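Local coordinates for protein biotin transporter BioY (Lactococcus lactis subsp. cremoris, PDB 4DVE) that binds biotin as the membrane-embedded substrate-binding component that probably interacts with an energy-coupling factor ABC transporter complex for uptake, at residues Val17-Leu20 and Thr21-Phe25; Gly97-Gly100 and Gly101-Ala105. All blocks are in the same frame, centred on the assembly; numbering follows the deposited sequence.

How the interactions relate
Both contacts are short-range, yet they sit on opposite sides of the chain's centre, with centres about 27 Å apart and nearest atoms about 16 Å apart. Interaction 1 runs along the first helix, 13-33, partly buried, with a detergent molecule, nonyl glucoside, against it; its hydroxyls turn back onto the helix's own carbonyls. Interaction 2 is buried and joins a turn to the first turn of helix 100-119, where a serine and an arginine point their polar ends at the biotin carboxylate. Side-chain hydroxyls thus serve the backbone in residues 17-25 and the ligand in 97-105, a difference that goes with a partly buried helix near the N terminus against a buried ligand pocket.

Interaction 1 of 2, residues Val17-Leu20 and Thr21-Phe25; sequences VKTL and TYSAF. With BNG (nonyl beta-D-glucopyranoside), chain E.
Val17 O accepts two bonds from a single residue four positions on, because the hydroxyl of Thr21 folds back onto the backbone. Thr21 OG1 donates to Val17 O at 2.9 Å while Thr21 N makes the ordinary helical bond to that oxygen; the two donors come from opposite faces of the carbonyl plane. Two residues further on, Ser23 OG does likewise in one of two conformers, 2.8 Å from Thr19 O, so its bond is less certain than that of Ser23 N to the same oxygen. The hydroxyl of Thr21 sits anti to the carbonyl carbon (chi1 -62°), which swings it back toward the preceding turn. Beside them Lys18 and Tyr22 run side by side, Lys18 CG coming 4.1 Å from Tyr22 OH, and Lys18 O lies over one face of the ring. Thr19 OG1 bonds back to Gln15 O in the same helix and also to Tyr196 OH; the latter, with Phe193 stacked on Tyr22, joins the helix to the C-terminal tail. The detergent sugar rests on Leu20 and Ala24: Leu20 CD1 is 3.7 Å from C4 of the glucoside, and O2 of the glucoside gives a weak bond to Ser23 O. For Thr21, and for Ser23 in this conformer, bending back onto backbone oxygens probably lets the hydroxyl be satisfied without a partner from another helix.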
ATOM      1  N   VAL A  17     -21.494  -8.087   5.578  1.00 42.65           N
ATOM      2  CA  VAL A  17     -20.923  -8.094   6.933  1.00 43.17           C
ATOM      3  C   VAL A  17     -19.475  -8.581   6.900  1.00 42.12           C
ATOM      4  O   VAL A  17     -18.598  -8.011   7.571  1.00 39.62           O
ATOM      5  CB  VAL A  17     -21.745  -8.959   7.924  1.00 44.86           C
ATOM      6  CG1 VAL A  17     -20.963  -9.221   9.208  1.00 45.49           C
ATOM      7  CG2 VAL A  17     -23.077  -8.287   8.253  1.00 47.31           C
ATOM      8  N   LYS A  18     -19.225  -9.623   6.116  1.00 42.29           N
ATOM      9  CA  LYS A  18     -17.851 -10.097   5.876  1.00 44.41           C
ATOM     10  C   LYS A  18     -16.943  -9.041   5.278  1.00 39.38           C
ATOM     11  O   LYS A  18     -15.808  -8.872   5.717  1.00 38.40           O
ATOM     12  CB  LYS A  18     -17.827 -11.310   4.943  1.00 50.73           C
ATOM     13  CG  LYS A  18     -17.448 -12.608   5.635  1.00 58.21           C
ATOM     14  CD  LYS A  18     -18.587 -13.607   5.713  1.00 63.36           C
ATOM     15  CE  LYS A  18     -18.875 -14.249   4.361  1.00 67.66           C
ATOM     16  NZ  LYS A  18     -19.882 -15.357   4.437  1.00 68.93           N
ATOM     17  N   THR A  19     -17.456  -8.340   4.276  1.00 37.25           N
ATOM     18  CA  THR A  19     -16.719  -7.303   3.576  1.00 35.95           C
ATOM     19  C   THR A  19     -16.400  -6.120   4.520  1.00 36.73           C
ATOM     20  O   THR A  19     -15.287  -5.623   4.542  1.00 35.38           O
ATOM     21  CB  THR A  19     -17.505  -6.830   2.326  1.00 37.23           C
ATOM     22  OG1 THR A  19     -17.793  -7.962   1.491  1.00 36.59           O
ATOM     23  CG2 THR A  19     -16.689  -5.786   1.527  1.00 35.22           C
ATOM     24  N   LEU A  20     -17.369  -5.729   5.335  1.00 38.42           N
ATOM     25  CA  LEU A  20     -17.150  -4.733   6.370  1.00 37.96           C
ATOM     26  C   LEU A  20     -16.059  -5.155   7.350  1.00 37.18           C
ATOM     27  O   LEU A  20     -15.125  -4.385   7.621  1.00 34.73           O
ATOM     28  CB  LEU A  20     -18.450  -4.449   7.112  1.00 38.32           C
ATOM     29  CG  LEU A  20     -18.345  -3.460   8.282  1.00 40.93           C
ATOM     30  CD1 LEU A  20     -17.939  -2.088   7.748  1.00 41.31           C
ATOM     31  CD2 LEU A  20     -19.638  -3.366   9.077  1.00 42.47           C
ATOM     32  N   THR A  21     -16.166  -6.383   7.849  1.00 36.52           N
ATOM     33  CA  THR A  21     -15.184  -6.948   8.784  1.00 37.58           C
ATOM     34  C   THR A  21     -13.764  -6.952   8.223  1.00 37.34           C
ATOM     35  O   THR A  21     -12.840  -6.426   8.853  1.00 34.80           O
ATOM     36  CB  THR A  21     -15.597  -8.386   9.203  1.00 40.02           C
ATOM     37  OG1 THR A  21     -16.846  -8.316   9.876  1.00 40.43           O
ATOM     38  CG2 THR A  21     -14.554  -9.058  10.132  1.00 40.38           C
ATOM     39  N   TYR A  22     -13.610  -7.511   7.026  1.00 36.58           N
ATOM     40  CA  TYR A  22     -12.314  -7.563   6.336  1.00 36.94           C
ATOM     41  C   TYR A  22     -11.744  -6.192   5.988  1.00 33.92           C
ATOM     42  O   TYR A  22     -10.537  -5.946   6.128  1.00 32.30           O
ATOM     43  CB  TYR A  22     -12.445  -8.349   5.031  1.00 39.93           C
ATOM     44  CG  TYR A  22     -12.786  -9.823   5.140  1.00 46.10           C
ATOM     45  CD1 TYR A  22     -12.514 -10.571   6.290  1.00 50.91           C
ATOM     46  CD2 TYR A  22     -13.327 -10.484   4.039  1.00 49.81           C
ATOM     47  CE1 TYR A  22     -12.805 -11.941   6.342  1.00 54.62           C
ATOM     48  CE2 TYR A  22     -13.589 -11.836   4.064  1.00 53.58           C
ATOM     49  CZ  TYR A  22     -13.330 -12.566   5.212  1.00 56.28           C
ATOM     50  OH  TYR A  22     -13.633 -13.910   5.189  1.00 60.06           O
ATOM     51  N   SER A  23     -12.606  -5.304   5.513  0.50 33.22           N
ATOM     52  CA  SER A  23     -12.183  -3.960   5.176  0.50 33.59           C
ATOM     53  C   SER A  23     -11.727  -3.198   6.425  0.50 33.43           C
ATOM     54  O   SER A  23     -10.703  -2.523   6.398  0.50 31.34           O
ATOM     55  CB  SER A  23     -13.309  -3.227   4.452  0.50 34.44           C
ATOM     56  OG  SER A  23     -13.533  -3.834   3.187  0.50 36.63           O
ATOM     57  N   ALA A  24     -12.483  -3.333   7.522  1.00 33.83           N
ATOM     58  CA  ALA A  24     -12.113  -2.721   8.798  1.00 33.25           C
ATOM     59  C   ALA A  24     -10.810  -3.315   9.301  1.00 33.18           C
ATOM     60  O   ALA A  24      -9.930  -2.575   9.722  1.00 31.33           O
ATOM     61  CB  ALA A  24     -13.227  -2.842   9.836  1.00 33.14           C
ATOM     62  N   PHE A  25     -10.660  -4.640   9.214  1.00 34.88           N
ATOM     63  CA  PHE A  25      -9.394  -5.275   9.602  1.00 37.00           C
ATOM     64  C   PHE A  25      -8.164  -4.762   8.822  1.00 34.86           C
ATOM     65  O   PHE A  25      -7.087  -4.562   9.394  1.00 34.55           O
ATOM     66  CB  PHE A  25      -9.463  -6.802   9.502  1.00 40.43           C
ATOM     67  CG  PHE A  25      -8.168  -7.468   9.866  1.00 44.14           C
ATOM     68  CD1 PHE A  25      -7.906  -7.843  11.172  1.00 49.93           C
ATOM     69  CD2 PHE A  25      -7.177  -7.667   8.902  1.00 47.87           C
ATOM     70  CE1 PHE A  25      -6.693  -8.435  11.515  1.00 51.94           C
ATOM     71  CE2 PHE A  25      -5.964  -8.246   9.241  1.00 50.69           C
ATOM     72  CZ  PHE A  25      -5.726  -8.637  10.548  1.00 51.16           C
TER
HETATM   73  C1  BNG E 202     -13.324   1.299   8.110  1.00 48.95           C
HETATM   74  C2  BNG E 202     -13.361   0.431   6.858  1.00 54.20           C
HETATM   75  C3  BNG E 202     -14.568   0.773   5.992  1.00 57.11           C
HETATM   76  C4  BNG E 202     -15.845   0.803   6.823  1.00 56.85           C
HETATM   77  C5  BNG E 202     -15.660   1.648   8.077  1.00 57.52           C
HETATM   78  C6  BNG E 202     -16.911   1.617   8.947  1.00 55.45           C
HETATM   79  C1' BNG E 202     -12.221   1.600  10.177  1.00 45.23           C
HETATM   80  C2' BNG E 202     -11.418   0.811  11.203  1.00 43.64           C
HETATM   81  C3' BNG E 202     -10.575   1.741  12.069  1.00 42.81           C
HETATM   82  C4' BNG E 202      -9.602   0.948  12.934  1.00 42.50           C
HETATM   83  C5' BNG E 202      -8.827   1.869  13.868  1.00 44.95           C
HETATM   84  C6' BNG E 202      -7.691   1.120  14.554  1.00 51.51           C
HETATM   85  C7' BNG E 202      -7.111   1.939  15.701  1.00 59.93           C
HETATM   86  C8' BNG E 202      -5.822   1.314  16.222  1.00 69.31           C
HETATM   87  C9' BNG E 202      -6.033  -0.139  16.589  1.00 72.58           C
HETATM   88  O1  BNG E 202     -12.239   0.890   8.940  1.00 54.96           O
HETATM   89  O2  BNG E 202     -12.161   0.632   6.103  1.00 50.49           O
HETATM   90  O3  BNG E 202     -14.699  -0.203   4.951  1.00 65.75           O
HETATM   91  O4  BNG E 202     -16.913   1.342   6.037  1.00 62.88           O
HETATM   92  O5  BNG E 202     -14.550   1.155   8.825  1.00 53.86           O
HETATM   93  O6  BNG E 202     -16.582   2.045  10.273  1.00 50.85           O

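Interaction 2 of 2, residues Gly97-Gly100 and Gly101-Ala105; sequences GPSG and GYRIA. With BTN (biotin), chain D.
Oxygen O12 of the biotin carboxylate is held by two side chains, Ser99 OG and Arg103 NH2. Ser99 OG donates to O12 at 2.6 Å; Arg103 NH2 is equally close to O12, but its N-H is poorly aimed (119°), so that bond is weak in geometry, although the opposite charges should favour the approach. The serine oxygen also lies near the plane of the guanidinium, at its edge, with Ser99 OG 2.7 Å from Arg103 NH2. Bends at chi2 (139°) and chi3 (66°) bring the arginine chain back past the start of its own helix, so that Arg103 CD passes 3.4 Å from biotin C10. NH1 bonds to Ser94 OG, and Phe95 makes a cation-pi contact with the same group. Tyr102 lays a ring face against the sulfur-containing ring of biotin where the chain joins it, with Tyr102 CD1 3.7 Å from biotin C2 and the overlap offset toward the rim; Ser99 CA meets the tyrosine ring at its edge, and Asn166 bonds to the hydroxyl. A type I turn from Gly97 to Gly100 leads into the helix. Ser99 takes the N-cap position but its side chain makes no capping bond; its hydroxyl instead goes to biotin O12. Ser99 O receives weak bonds from Tyr102 N and Arg103 N, whereas Ile104 N bonds soundly to Gly100 O at 3.0 Å. One water bridges Pro98 O and, weakly, Gly101 N. Hydroxyl and guanidinium for the carboxylate, aromatic face for the sulfur ring: together these residues form part of the buried biotin pocket of a BioY S component, at the N-terminal end of a membrane helix.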
ATOM      1  N   GLY A  97       4.180  17.563   2.859  1.00 46.95           N
ATOM      2  CA  GLY A  97       5.584  17.453   3.227  1.00 44.37           C
ATOM      3  C   GLY A  97       6.362  16.516   2.296  1.00 39.79           C
ATOM      4  O   GLY A  97       5.860  16.084   1.249  1.00 35.08           O
ATOM      5  N   PRO A  98       7.583  16.161   2.710  1.00 38.97           N
ATOM      6  CA  PRO A  98       8.511  15.404   1.835  1.00 38.33           C
ATOM      7  C   PRO A  98       7.999  14.028   1.399  1.00 36.62           C
ATOM      8  O   PRO A  98       8.319  13.595   0.298  1.00 34.67           O
ATOM      9  CB  PRO A  98       9.785  15.272   2.662  1.00 37.90           C
ATOM     10  CG  PRO A  98       9.581  16.104   3.900  1.00 41.99           C
ATOM     11  CD  PRO A  98       8.179  16.594   3.989  1.00 40.29           C
ATOM     12  N   SER A  99       7.193  13.369   2.243  1.00 35.90           N
ATOM     13  CA  SER A  99       6.705  12.041   1.961  1.00 36.42           C
ATOM     14  C   SER A  99       5.274  12.038   1.370  1.00 38.61           C
ATOM     15  O   SER A  99       4.673  10.973   1.202  1.00 37.30           O
ATOM     16  CB  SER A  99       6.778  11.189   3.235  1.00 40.52           C
ATOM     17  OG  SER A  99       5.740  11.545   4.164  1.00 42.06           O
ATOM     18  N   GLY A 100       4.759  13.217   1.011  1.00 36.82           N
ATOM     19  CA  GLY A 100       3.387  13.343   0.486  1.00 37.75           C
ATOM     20  C   GLY A 100       3.098  12.515  -0.759  1.00 36.63           C
ATOM     21  O   GLY A 100       2.023  11.918  -0.897  1.00 34.79           O
ATOM     22  N   GLY A 101       4.066  12.472  -1.663  1.00 34.98           N
ATOM     23  CA  GLY A 101       3.936  11.755  -2.918  1.00 33.28           C
ATOM     24  C   GLY A 101       3.709  10.265  -2.741  1.00 32.57           C
ATOM     25  O   GLY A 101       2.869   9.681  -3.435  1.00 29.65           O
ATOM     26  N   TYR A 102       4.453   9.651  -1.818  1.00 31.07           N
ATOM     27  CA  TYR A 102       4.301   8.236  -1.559  1.00 30.79           C
ATOM     28  C   TYR A 102       2.865   7.955  -1.082  1.00 31.83           C
ATOM     29  O   TYR A 102       2.212   7.010  -1.532  1.00 30.14           O
ATOM     30  CB  TYR A 102       5.287   7.744  -0.502  1.00 31.23           C
ATOM     31  CG  TYR A 102       6.744   7.996  -0.816  1.00 33.72           C
ATOM     32  CD1 TYR A 102       7.502   7.091  -1.592  1.00 31.86           C
ATOM     33  CD2 TYR A 102       7.377   9.157  -0.342  1.00 34.61           C
ATOM     34  CE1 TYR A 102       8.852   7.327  -1.846  1.00 31.87           C
ATOM     35  CE2 TYR A 102       8.718   9.402  -0.600  1.00 34.55           C
ATOM     36  CZ  TYR A 102       9.454   8.502  -1.360  1.00 33.21           C
ATOM     37  OH  TYR A 102      10.789   8.797  -1.611  1.00 33.73           O
ATOM     38  N   ARG A 103       2.387   8.814  -0.196  1.00 32.72           N
ATOM     39  CA  ARG A 103       1.046   8.696   0.411  1.00 35.02           C
ATOM     40  C   ARG A 103      -0.108   8.829  -0.575  1.00 35.88           C
ATOM     41  O   ARG A 103      -1.082   8.074  -0.501  1.00 34.30           O
ATOM     42  CB  ARG A 103       0.915   9.709   1.547  1.00 38.43           C
ATOM     43  CG  ARG A 103       1.639   9.171   2.757  1.00 41.97           C
ATOM     44  CD  ARG A 103       2.434  10.177   3.512  1.00 50.63           C
ATOM     45  NE  ARG A 103       1.629  11.170   4.126  1.00 52.28           N
ATOM     46  CZ  ARG A 103       2.079  12.066   4.987  1.00 53.20           C
ATOM     47  NH1 ARG A 103       1.219  12.915   5.520  1.00 50.60           N
ATOM     48  NH2 ARG A 103       3.350  12.097   5.344  1.00 56.45           N
ATOM     49  N   ILE A 104       0.014   9.757  -1.507  1.00 35.32           N
ATOM     50  CA  ILE A 104      -0.974   9.926  -2.544  1.00 36.86           C
ATOM     51  C   ILE A 104      -0.947   8.723  -3.473  1.00 35.41           C
ATOM     52  O   ILE A 104      -1.998   8.229  -3.856  1.00 37.04           O
ATOM     53  CB  ILE A 104      -0.750  11.235  -3.336  1.00 41.42           C
ATOM     54  CG1 ILE A 104      -0.973  12.439  -2.417  1.00 45.56           C
ATOM     55  CG2 ILE A 104      -1.693  11.313  -4.526  1.00 43.67           C
ATOM     56  CD1 ILE A 104      -0.464  13.762  -2.980  1.00 49.77           C
ATOM     57  N   ALA A 105       0.250   8.230  -3.808  1.00 33.62           N
ATOM     58  CA  ALA A 105       0.376   7.036  -4.627  1.00 31.02           C
ATOM     59  C   ALA A 105      -0.298   5.833  -3.939  1.00 28.59           C
ATOM     60  O   ALA A 105      -0.888   4.975  -4.622  1.00 27.29           O
ATOM     61  CB  ALA A 105       1.849   6.724  -4.958  1.00 28.55           C
TER
HETATM   62  C11 BTN D 201       4.738   8.927   6.022  1.00 46.68           C
HETATM   63  O11 BTN D 201       4.366   8.245   7.004  1.00 51.06           O
HETATM   64  O12 BTN D 201       4.857  10.156   6.132  1.00 50.93           O
HETATM   65  C10 BTN D 201       5.033   8.273   4.659  1.00 39.01           C
HETATM   66  C9  BTN D 201       6.436   7.668   4.570  1.00 35.45           C
HETATM   67  C8  BTN D 201       6.689   7.089   3.158  1.00 32.37           C
HETATM   68  C7  BTN D 201       7.952   6.214   3.131  1.00 30.76           C
HETATM   69  C2  BTN D 201       8.213   5.598   1.769  1.00 31.08           C
HETATM   70  S1  BTN D 201       6.949   4.382   1.356  0.99 30.51           S
HETATM   71  C6  BTN D 201       7.995   3.675   0.103  1.00 29.89           C
HETATM   72  C5  BTN D 201       9.460   3.770   0.598  1.00 28.81           C
HETATM   73  N1  BTN D 201       9.834   2.588   1.331  1.00 28.24           N
HETATM   74  C3  BTN D 201      10.076   2.828   2.617  1.00 30.27           C
HETATM   75  O3  BTN D 201      10.420   1.990   3.451  1.00 31.45           O
HETATM   76  N2  BTN D 201       9.899   4.142   2.839  1.00 29.37           N
HETATM   77  C4  BTN D 201       9.549   4.878   1.649  1.00 27.64           C
HETATM   78  O   HOH W   1       6.975  12.272  -1.652  1.00 28.33           O